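Local coordinates for protein N-alpha-acetyltransferase 35, NatC auxiliary subunit (Saccharomyces cerevisiae, PDB 6YGA) that serves as the large auxiliary subunit of the NatC complex, which acetylates protein N-termini such as the initiator methionine of L-A virus Gag, at residues E202-L207 with H222-I227; L396-N401 with Q411-Q416. All coordinates share one frame; numbering follows the deposited sequence.

How the contacts relate
Contact 1 and contact 2 each join two helices that follow one another in the sequence and run nearly antiparallel, but they share no helix. Contact 1 pairs helix 193-209 with helix 215-231 and closes before contact 2 opens between helix 386-402 and helix 406-429. Their centres lie about 43 Å apart, and the nearest atoms are still about 27 Å from each other. They are thus separate helical hairpins: the centre of contact 1 is about 34 Å from the centre of the chain, that of contact 2 about 12 Å. Contact 2 falls in the part assigned to TPR repeats, and at its margin Gln411 packs on Arg140 of the N-alpha-acetyltransferase 30 chain, whereas no other subunit touches contact 1.

Contact 1: E202-L207 with H222-I227; sequences ESLQIL and HILKII
An antiparallel helical hairpin, helix 193-209 followed by helix 215-231, brings Leu204 against Leu224 and Lys225. The axes of the two segments approach to 10.1 Å with their directions 165° apart. Leu224 does most of the touching: its CD2 methyl reaches the backbone of the other helix, 3.3 Å from Leu204 N and 3.5 Å from Ser203 C. The first torsion of Leu224, -138°, lies away from the staggered values and carries this branch across. The same methyl meets Leu204 CG at 3.6 Å, and the two leucines lie alongside each other, pointing opposite ways. Ser203 adds its CB, 3.7 Å from Leu224 CD2, while Leu207 CD1 lies a little farther from that methyl at 4.1 Å.

This alpha-alpha hairpin is held here by apolar contact, with no hydrogen bond between the two segments. Helix 142-167 packs beside it, with Leu224 touching Ser150 and Cys151; Ser203 OG is hydrogen-bonded to Ser150 OG. Toward the rim of the interface, the Leu204 side chain crosses that of Lys225 at about a right angle, with CD1 3.7 Å from Lys225 CG and 4.0 Å from its CE. The lysine chain runs extended beyond CG, laying CG and CE beside the leucine methyl and carrying the ammonium group past it; the same side chain also touches Asn253 on helix 245-260.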
loop_
_atom_site.group_PDB
_atom_site.type_symbol
_atom_site.label_atom_id
_atom_site.label_comp_id
_atom_site.label_asym_id
_atom_site.label_seq_id
_atom_site.Cartn_x
_atom_site.Cartn_y
_atom_site.Cartn_z
ATOM N N GLU B 202 3.647 -25.249 30.686
ATOM C CA GLU B 202 4.272 -25.398 31.998
ATOM C C GLU B 202 4.120 -24.133 32.832
ATOM O O GLU B 202 3.890 -24.204 34.046
ATOM C CB GLU B 202 5.747 -25.765 31.842
ATOM C CG GLU B 202 5.988 -27.164 31.297
ATOM C CD GLU B 202 7.458 -27.462 31.078
ATOM O OE1 GLU B 202 8.300 -26.625 31.466
ATOM O OE2 GLU B 202 7.771 -28.532 30.515
ATOM N N SER B 203 4.253 -22.960 32.205
ATOM C CA SER B 203 4.005 -21.720 32.929
ATOM C C SER B 203 2.540 -21.589 33.320
ATOM O O SER B 203 2.228 -20.985 34.352
ATOM C CB SER B 203 4.442 -20.516 32.095
ATOM O OG SER B 203 5.852 -20.456 31.986
ATOM N N LEU B 204 1.629 -22.150 32.519
ATOM C CA LEU B 204 0.219 -22.135 32.892
ATOM C C LEU B 204 -0.020 -22.950 34.154
ATOM O O LEU B 204 -0.774 -22.529 35.037
ATOM C CB LEU B 204 -0.645 -22.657 31.742
ATOM C CG LEU B 204 -1.513 -21.631 31.005
ATOM C CD1 LEU B 204 -2.486 -22.328 30.068
ATOM C CD2 LEU B 204 -2.251 -20.731 31.988
ATOM N N GLN B 205 0.632 -24.112 34.265
ATOM C CA GLN B 205 0.450 -24.958 35.442
ATOM C C GLN B 205 1.013 -24.305 36.698
ATOM O O GLN B 205 0.472 -24.500 37.792
ATOM C CB GLN B 205 1.100 -26.324 35.220
ATOM C CG GLN B 205 0.822 -26.967 33.860
ATOM C CD GLN B 205 -0.650 -27.254 33.605
ATOM O OE1 GLN B 205 -1.492 -27.143 34.498
ATOM N NE2 GLN B 205 -0.964 -27.632 32.371
ATOM N N ILE B 206 2.098 -23.536 36.565
ATOM C CA ILE B 206 2.616 -22.783 37.705
ATOM C C ILE B 206 1.567 -21.800 38.207
ATOM O O ILE B 206 1.402 -21.608 39.418
ATOM C CB ILE B 206 3.932 -22.073 37.330
ATOM C CG1 ILE B 206 5.035 -23.098 37.049
ATOM C CG2 ILE B 206 4.369 -21.105 38.430
ATOM C CD1 ILE B 206 6.388 -22.481 36.750
ATOM N N LEU B 207 0.833 -21.169 37.285
ATOM C CA LEU B 207 -0.213 -20.232 37.683
ATOM C C LEU B 207 -1.394 -20.950 38.325
ATOM O O LEU B 207 -2.051 -20.388 39.211
ATOM C CB LEU B 207 -0.674 -19.413 36.475
ATOM C CG LEU B 207 0.421 -18.663 35.713
ATOM C CD1 LEU B 207 -0.171 -17.835 34.580
ATOM C CD2 LEU B 207 1.239 -17.790 36.652
ATOM N N HIS B 222 -4.992 -15.558 30.959
ATOM C CA HIS B 222 -5.549 -15.315 29.630
ATOM C C HIS B 222 -4.464 -14.905 28.643
ATOM O O HIS B 222 -4.497 -15.310 27.475
ATOM C CB HIS B 222 -6.642 -14.249 29.693
ATOM C CG HIS B 222 -7.960 -14.756 30.193
ATOM N ND1 HIS B 222 -8.510 -14.344 31.387
ATOM C CD2 HIS B 222 -8.839 -15.637 29.658
ATOM C CE1 HIS B 222 -9.670 -14.951 31.568
ATOM N NE2 HIS B 222 -9.893 -15.741 30.535
ATOM N N ILE B 223 -3.504 -14.092 29.090
ATOM C CA ILE B 223 -2.389 -13.701 28.229
ATOM C C ILE B 223 -1.623 -14.933 27.764
ATOM O O ILE B 223 -1.296 -15.075 26.580
ATOM C CB ILE B 223 -1.471 -12.707 28.964
ATOM C CG1 ILE B 223 -2.131 -11.332 29.058
ATOM C CG2 ILE B 223 -0.123 -12.604 28.276
ATOM C CD1 ILE B 223 -1.312 -10.320 29.828
ATOM N N LEU B 224 -1.342 -15.851 28.693
ATOM C CA LEU B 224 -0.589 -17.053 28.352
ATOM C C LEU B 224 -1.322 -17.893 27.311
ATOM O O LEU B 224 -0.705 -18.398 26.366
ATOM C CB LEU B 224 -0.322 -17.874 29.614
ATOM C CG LEU B 224 1.073 -18.485 29.753
ATOM C CD1 LEU B 224 2.114 -17.401 29.761
ATOM C CD2 LEU B 224 1.174 -19.288 31.023
ATOM N N LYS B 225 -2.639 -18.050 27.462
ATOM C CA LYS B 225 -3.395 -18.848 26.501
ATOM C C LYS B 225 -3.490 -18.144 25.153
ATOM O O LYS B 225 -3.511 -18.801 24.106
ATOM C CB LYS B 225 -4.790 -19.152 27.041
ATOM C CG LYS B 225 -4.822 -20.031 28.279
ATOM C CD LYS B 225 -6.257 -20.334 28.683
ATOM C CE LYS B 225 -6.316 -21.326 29.834
ATOM N NZ LYS B 225 -7.718 -21.663 30.213
ATOM N N ILE B 226 -3.561 -16.810 25.161
ATOM C CA ILE B 226 -3.558 -16.052 23.911
ATOM C C ILE B 226 -2.264 -16.305 23.147
ATOM O O ILE B 226 -2.274 -16.556 21.935
ATOM C CB ILE B 226 -3.767 -14.550 24.187
ATOM C CG1 ILE B 226 -5.227 -14.253 24.532
ATOM C CG2 ILE B 226 -3.336 -13.712 22.991
ATOM C CD1 ILE B 226 -5.504 -12.782 24.780
ATOM N N ILE B 227 -1.131 -16.262 23.852
ATOM C CA ILE B 227 0.159 -16.498 23.209
ATOM C C ILE B 227 0.210 -17.897 22.606
ATOM O O ILE B 227 0.729 -18.091 21.501
ATOM C CB ILE B 227 1.304 -16.260 24.213
ATOM C CG1 ILE B 227 1.298 -14.800 24.679
ATOM C CG2 ILE B 227 2.650 -16.611 23.596
ATOM C CD1 ILE B 227 2.413 -14.449 25.642
#

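Contact 2: L396-N401 with Q411-Q416; sequences LEWYQN and QGFNRQ. With EDO (1,2-ethanediol), chain C.
Gly412 brings its CA to 3.2 Å from Asn401 OD1, where helix 406-429 comes close to helix 386-402. With no side chain at Gly412, the Asn401 amide can lie directly against the backbone. Next, Phe413 offers one ring face to Asn401 ND2, which stands 3.9 Å above the plane and off-centre toward the rim, with amide and ring 77° apart; that nitrogen is hydrogen-bonded to Tyr409 O. These contacts belong to an antiparallel helical hairpin within the region assigned to TPR repeats, a family built from such helix pairs. Asn414, which does not touch segment 396-401, accepts a weak hydrogen bond at OD1 from O1 of a 1,2-ethanediol, probably from the crystallisation liquor. Arg415, extended from CG to NE, brings its guanidinium edge to Glu397. NE and NH2 both make weak, long bonds to Glu397 OE1, at 3.4 and 3.5 Å, within a salt bridge in which the carboxylate and guanidinium planes are 47° apart. Gln416 then reaches inward: its OE1 lies at the edge of the Trp398 indole, 3.2 Å from CD1, and is hydrogen-bonded to Trp420 NE1, while NE2 rests 3.8 Å from Asn401 CB.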
loop_
_atom_site.group_PDB
_atom_site.type_symbol
_atom_site.label_atom_id
_atom_site.label_comp_id
_atom_site.label_asym_id
_atom_site.label_seq_id
_atom_site.Cartn_x
_atom_site.Cartn_y
_atom_site.Cartn_z
ATOM N N LEU B 396 -3.697 -17.478 -11.608
ATOM C CA LEU B 396 -3.231 -17.532 -10.228
ATOM C C LEU B 396 -2.779 -16.160 -9.741
ATOM O O LEU B 396 -3.031 -15.790 -8.588
ATOM C CB LEU B 396 -2.102 -18.551 -10.094
ATOM C CG LEU B 396 -2.485 -20.016 -10.305
ATOM C CD1 LEU B 396 -1.341 -20.920 -9.879
ATOM C CD2 LEU B 396 -3.759 -20.365 -9.548
ATOM N N GLU B 397 -2.108 -15.388 -10.602
ATOM C CA GLU B 397 -1.737 -14.026 -10.226
ATOM C C GLU B 397 -2.967 -13.158 -9.997
ATOM O O GLU B 397 -2.943 -12.261 -9.147
ATOM C CB GLU B 397 -0.836 -13.401 -11.292
ATOM C CG GLU B 397 0.567 -13.988 -11.333
ATOM C CD GLU B 397 1.403 -13.434 -12.470
ATOM O OE1 GLU B 397 0.925 -12.525 -13.179
ATOM O OE2 GLU B 397 2.541 -13.913 -12.653
ATOM N N TRP B 398 -4.049 -13.415 -10.735
ATOM C CA TRP B 398 -5.288 -12.679 -10.507
ATOM C C TRP B 398 -5.834 -12.949 -9.110
ATOM O O TRP B 398 -6.295 -12.026 -8.427
ATOM C CB TRP B 398 -6.320 -13.041 -11.578
ATOM C CG TRP B 398 -7.642 -12.361 -11.392
ATOM C CD1 TRP B 398 -8.036 -11.169 -11.929
ATOM C CD2 TRP B 398 -8.742 -12.828 -10.602
ATOM N NE1 TRP B 398 -9.314 -10.867 -11.525
ATOM C CE2 TRP B 398 -9.770 -11.869 -10.710
ATOM C CE3 TRP B 398 -8.959 -13.965 -9.817
ATOM C CZ2 TRP B 398 -10.998 -12.013 -10.061
ATOM C CZ3 TRP B 398 -10.179 -14.106 -9.173
ATOM C CH2 TRP B 398 -11.180 -13.135 -9.298
ATOM N N TYR B 399 -5.790 -14.206 -8.665
ATOM C CA TYR B 399 -6.253 -14.535 -7.319
ATOM C C TYR B 399 -5.381 -13.868 -6.264
ATOM O O TYR B 399 -5.885 -13.331 -5.271
ATOM C CB TYR B 399 -6.262 -16.050 -7.115
ATOM C CG TYR B 399 -7.503 -16.750 -7.622
ATOM C CD1 TYR B 399 -8.620 -16.897 -6.810
ATOM C CD2 TYR B 399 -7.552 -17.273 -8.908
ATOM C CE1 TYR B 399 -9.755 -17.536 -7.264
ATOM C CE2 TYR B 399 -8.684 -17.916 -9.373
ATOM C CZ TYR B 399 -9.783 -18.044 -8.546
ATOM O OH TYR B 399 -10.916 -18.681 -8.994
ATOM N N GLN B 400 -4.061 -13.905 -6.462
ATOM C CA GLN B 400 -3.141 -13.342 -5.481
ATOM C C GLN B 400 -3.323 -11.834 -5.352
ATOM O O GLN B 400 -3.192 -11.279 -4.256
ATOM C CB GLN B 400 -1.700 -13.688 -5.862
ATOM C CG GLN B 400 -0.657 -13.213 -4.866
ATOM C CD GLN B 400 0.637 -14.006 -4.949
ATOM O OE1 GLN B 400 0.640 -15.179 -5.328
ATOM N NE2 GLN B 400 1.744 -13.366 -4.589
ATOM N N ASN B 401 -3.639 -11.157 -6.458
ATOM C CA ASN B 401 -3.856 -9.716 -6.408
ATOM C C ASN B 401 -5.053 -9.345 -5.540
ATOM O O ASN B 401 -5.105 -8.222 -5.025
ATOM C CB ASN B 401 -4.031 -9.166 -7.824
ATOM C CG ASN B 401 -4.150 -7.660 -7.851
ATOM O OD1 ASN B 401 -3.180 -6.945 -7.599
ATOM N ND2 ASN B 401 -5.338 -7.167 -8.166
ATOM N N GLN B 411 -3.370 -1.257 -8.470
ATOM C CA GLN B 411 -2.114 -1.230 -9.213
ATOM C C GLN B 411 -1.814 -2.573 -9.865
ATOM O O GLN B 411 -1.139 -2.619 -10.898
ATOM C CB GLN B 411 -0.971 -0.811 -8.290
ATOM C CG GLN B 411 -1.113 0.610 -7.774
ATOM C CD GLN B 411 -0.245 0.899 -6.564
ATOM O OE1 GLN B 411 0.829 0.318 -6.394
ATOM N NE2 GLN B 411 -0.713 1.802 -5.711
ATOM N N GLY B 412 -2.306 -3.670 -9.285
ATOM C CA GLY B 412 -2.078 -4.973 -9.881
ATOM C C GLY B 412 -2.713 -5.124 -11.249
ATOM O O GLY B 412 -2.250 -5.921 -12.069
ATOM N N PHE B 413 -3.772 -4.360 -11.521
ATOM C CA PHE B 413 -4.443 -4.481 -12.808
ATOM C C PHE B 413 -3.657 -3.825 -13.935
ATOM O O PHE B 413 -3.844 -4.201 -15.097
ATOM C CB PHE B 413 -5.854 -3.894 -12.727
ATOM C CG PHE B 413 -6.816 -4.740 -11.939
ATOM C CD1 PHE B 413 -7.268 -5.952 -12.439
ATOM C CD2 PHE B 413 -7.269 -4.322 -10.701
ATOM C CE1 PHE B 413 -8.157 -6.732 -11.712
ATOM C CE2 PHE B 413 -8.155 -5.094 -9.971
ATOM C CZ PHE B 413 -8.601 -6.300 -10.475
ATOM N N ASN B 414 -2.787 -2.861 -13.620
ATOM C CA ASN B 414 -1.922 -2.266 -14.636
ATOM C C ASN B 414 -1.137 -3.336 -15.385
ATOM O O ASN B 414 -1.073 -3.333 -16.621
ATOM C CB ASN B 414 -0.975 -1.258 -13.984
ATOM C CG ASN B 414 -1.560 0.135 -13.917
ATOM O OD1 ASN B 414 -2.077 0.648 -14.907
ATOM N ND2 ASN B 414 -1.478 0.759 -12.746
ATOM N N ARG B 415 -0.549 -4.277 -14.649
ATOM C CA ARG B 415 0.173 -5.373 -15.285
ATOM C C ARG B 415 -0.775 -6.324 -16.009
ATOM O O ARG B 415 -0.471 -6.786 -17.114
ATOM C CB ARG B 415 0.998 -6.121 -14.236
ATOM C CG ARG B 415 1.425 -7.521 -14.641
ATOM C CD ARG B 415 2.261 -8.181 -13.553
ATOM N NE ARG B 415 2.541 -9.579 -13.864
ATOM C CZ ARG B 415 3.536 -9.985 -14.646
ATOM N NH1 ARG B 415 4.352 -9.097 -15.198
ATOM N NH2 ARG B 415 3.716 -11.278 -14.879
ATOM N N GLN B 416 -1.935 -6.617 -15.413
ATOM C CA GLN B 416 -2.810 -7.645 -15.973
ATOM C C GLN B 416 -3.375 -7.240 -17.330
ATOM O O GLN B 416 -3.455 -8.072 -18.242
ATOM C CB GLN B 416 -3.961 -7.950 -15.014
ATOM C CG GLN B 416 -3.575 -8.657 -13.730
ATOM C CD GLN B 416 -4.791 -9.005 -12.889
ATOM O OE1 GLN B 416 -5.864 -9.297 -13.420
ATOM N NE2 GLN B 416 -4.632 -8.965 -11.571
HETATM C C1 EDO C . 0.005 4.356 -15.895
HETATM O O1 EDO C . -1.066 3.849 -15.090
HETATM C C2 EDO C . -0.343 4.265 -17.376
HETATM O O2 EDO C . -0.527 2.895 -17.752
#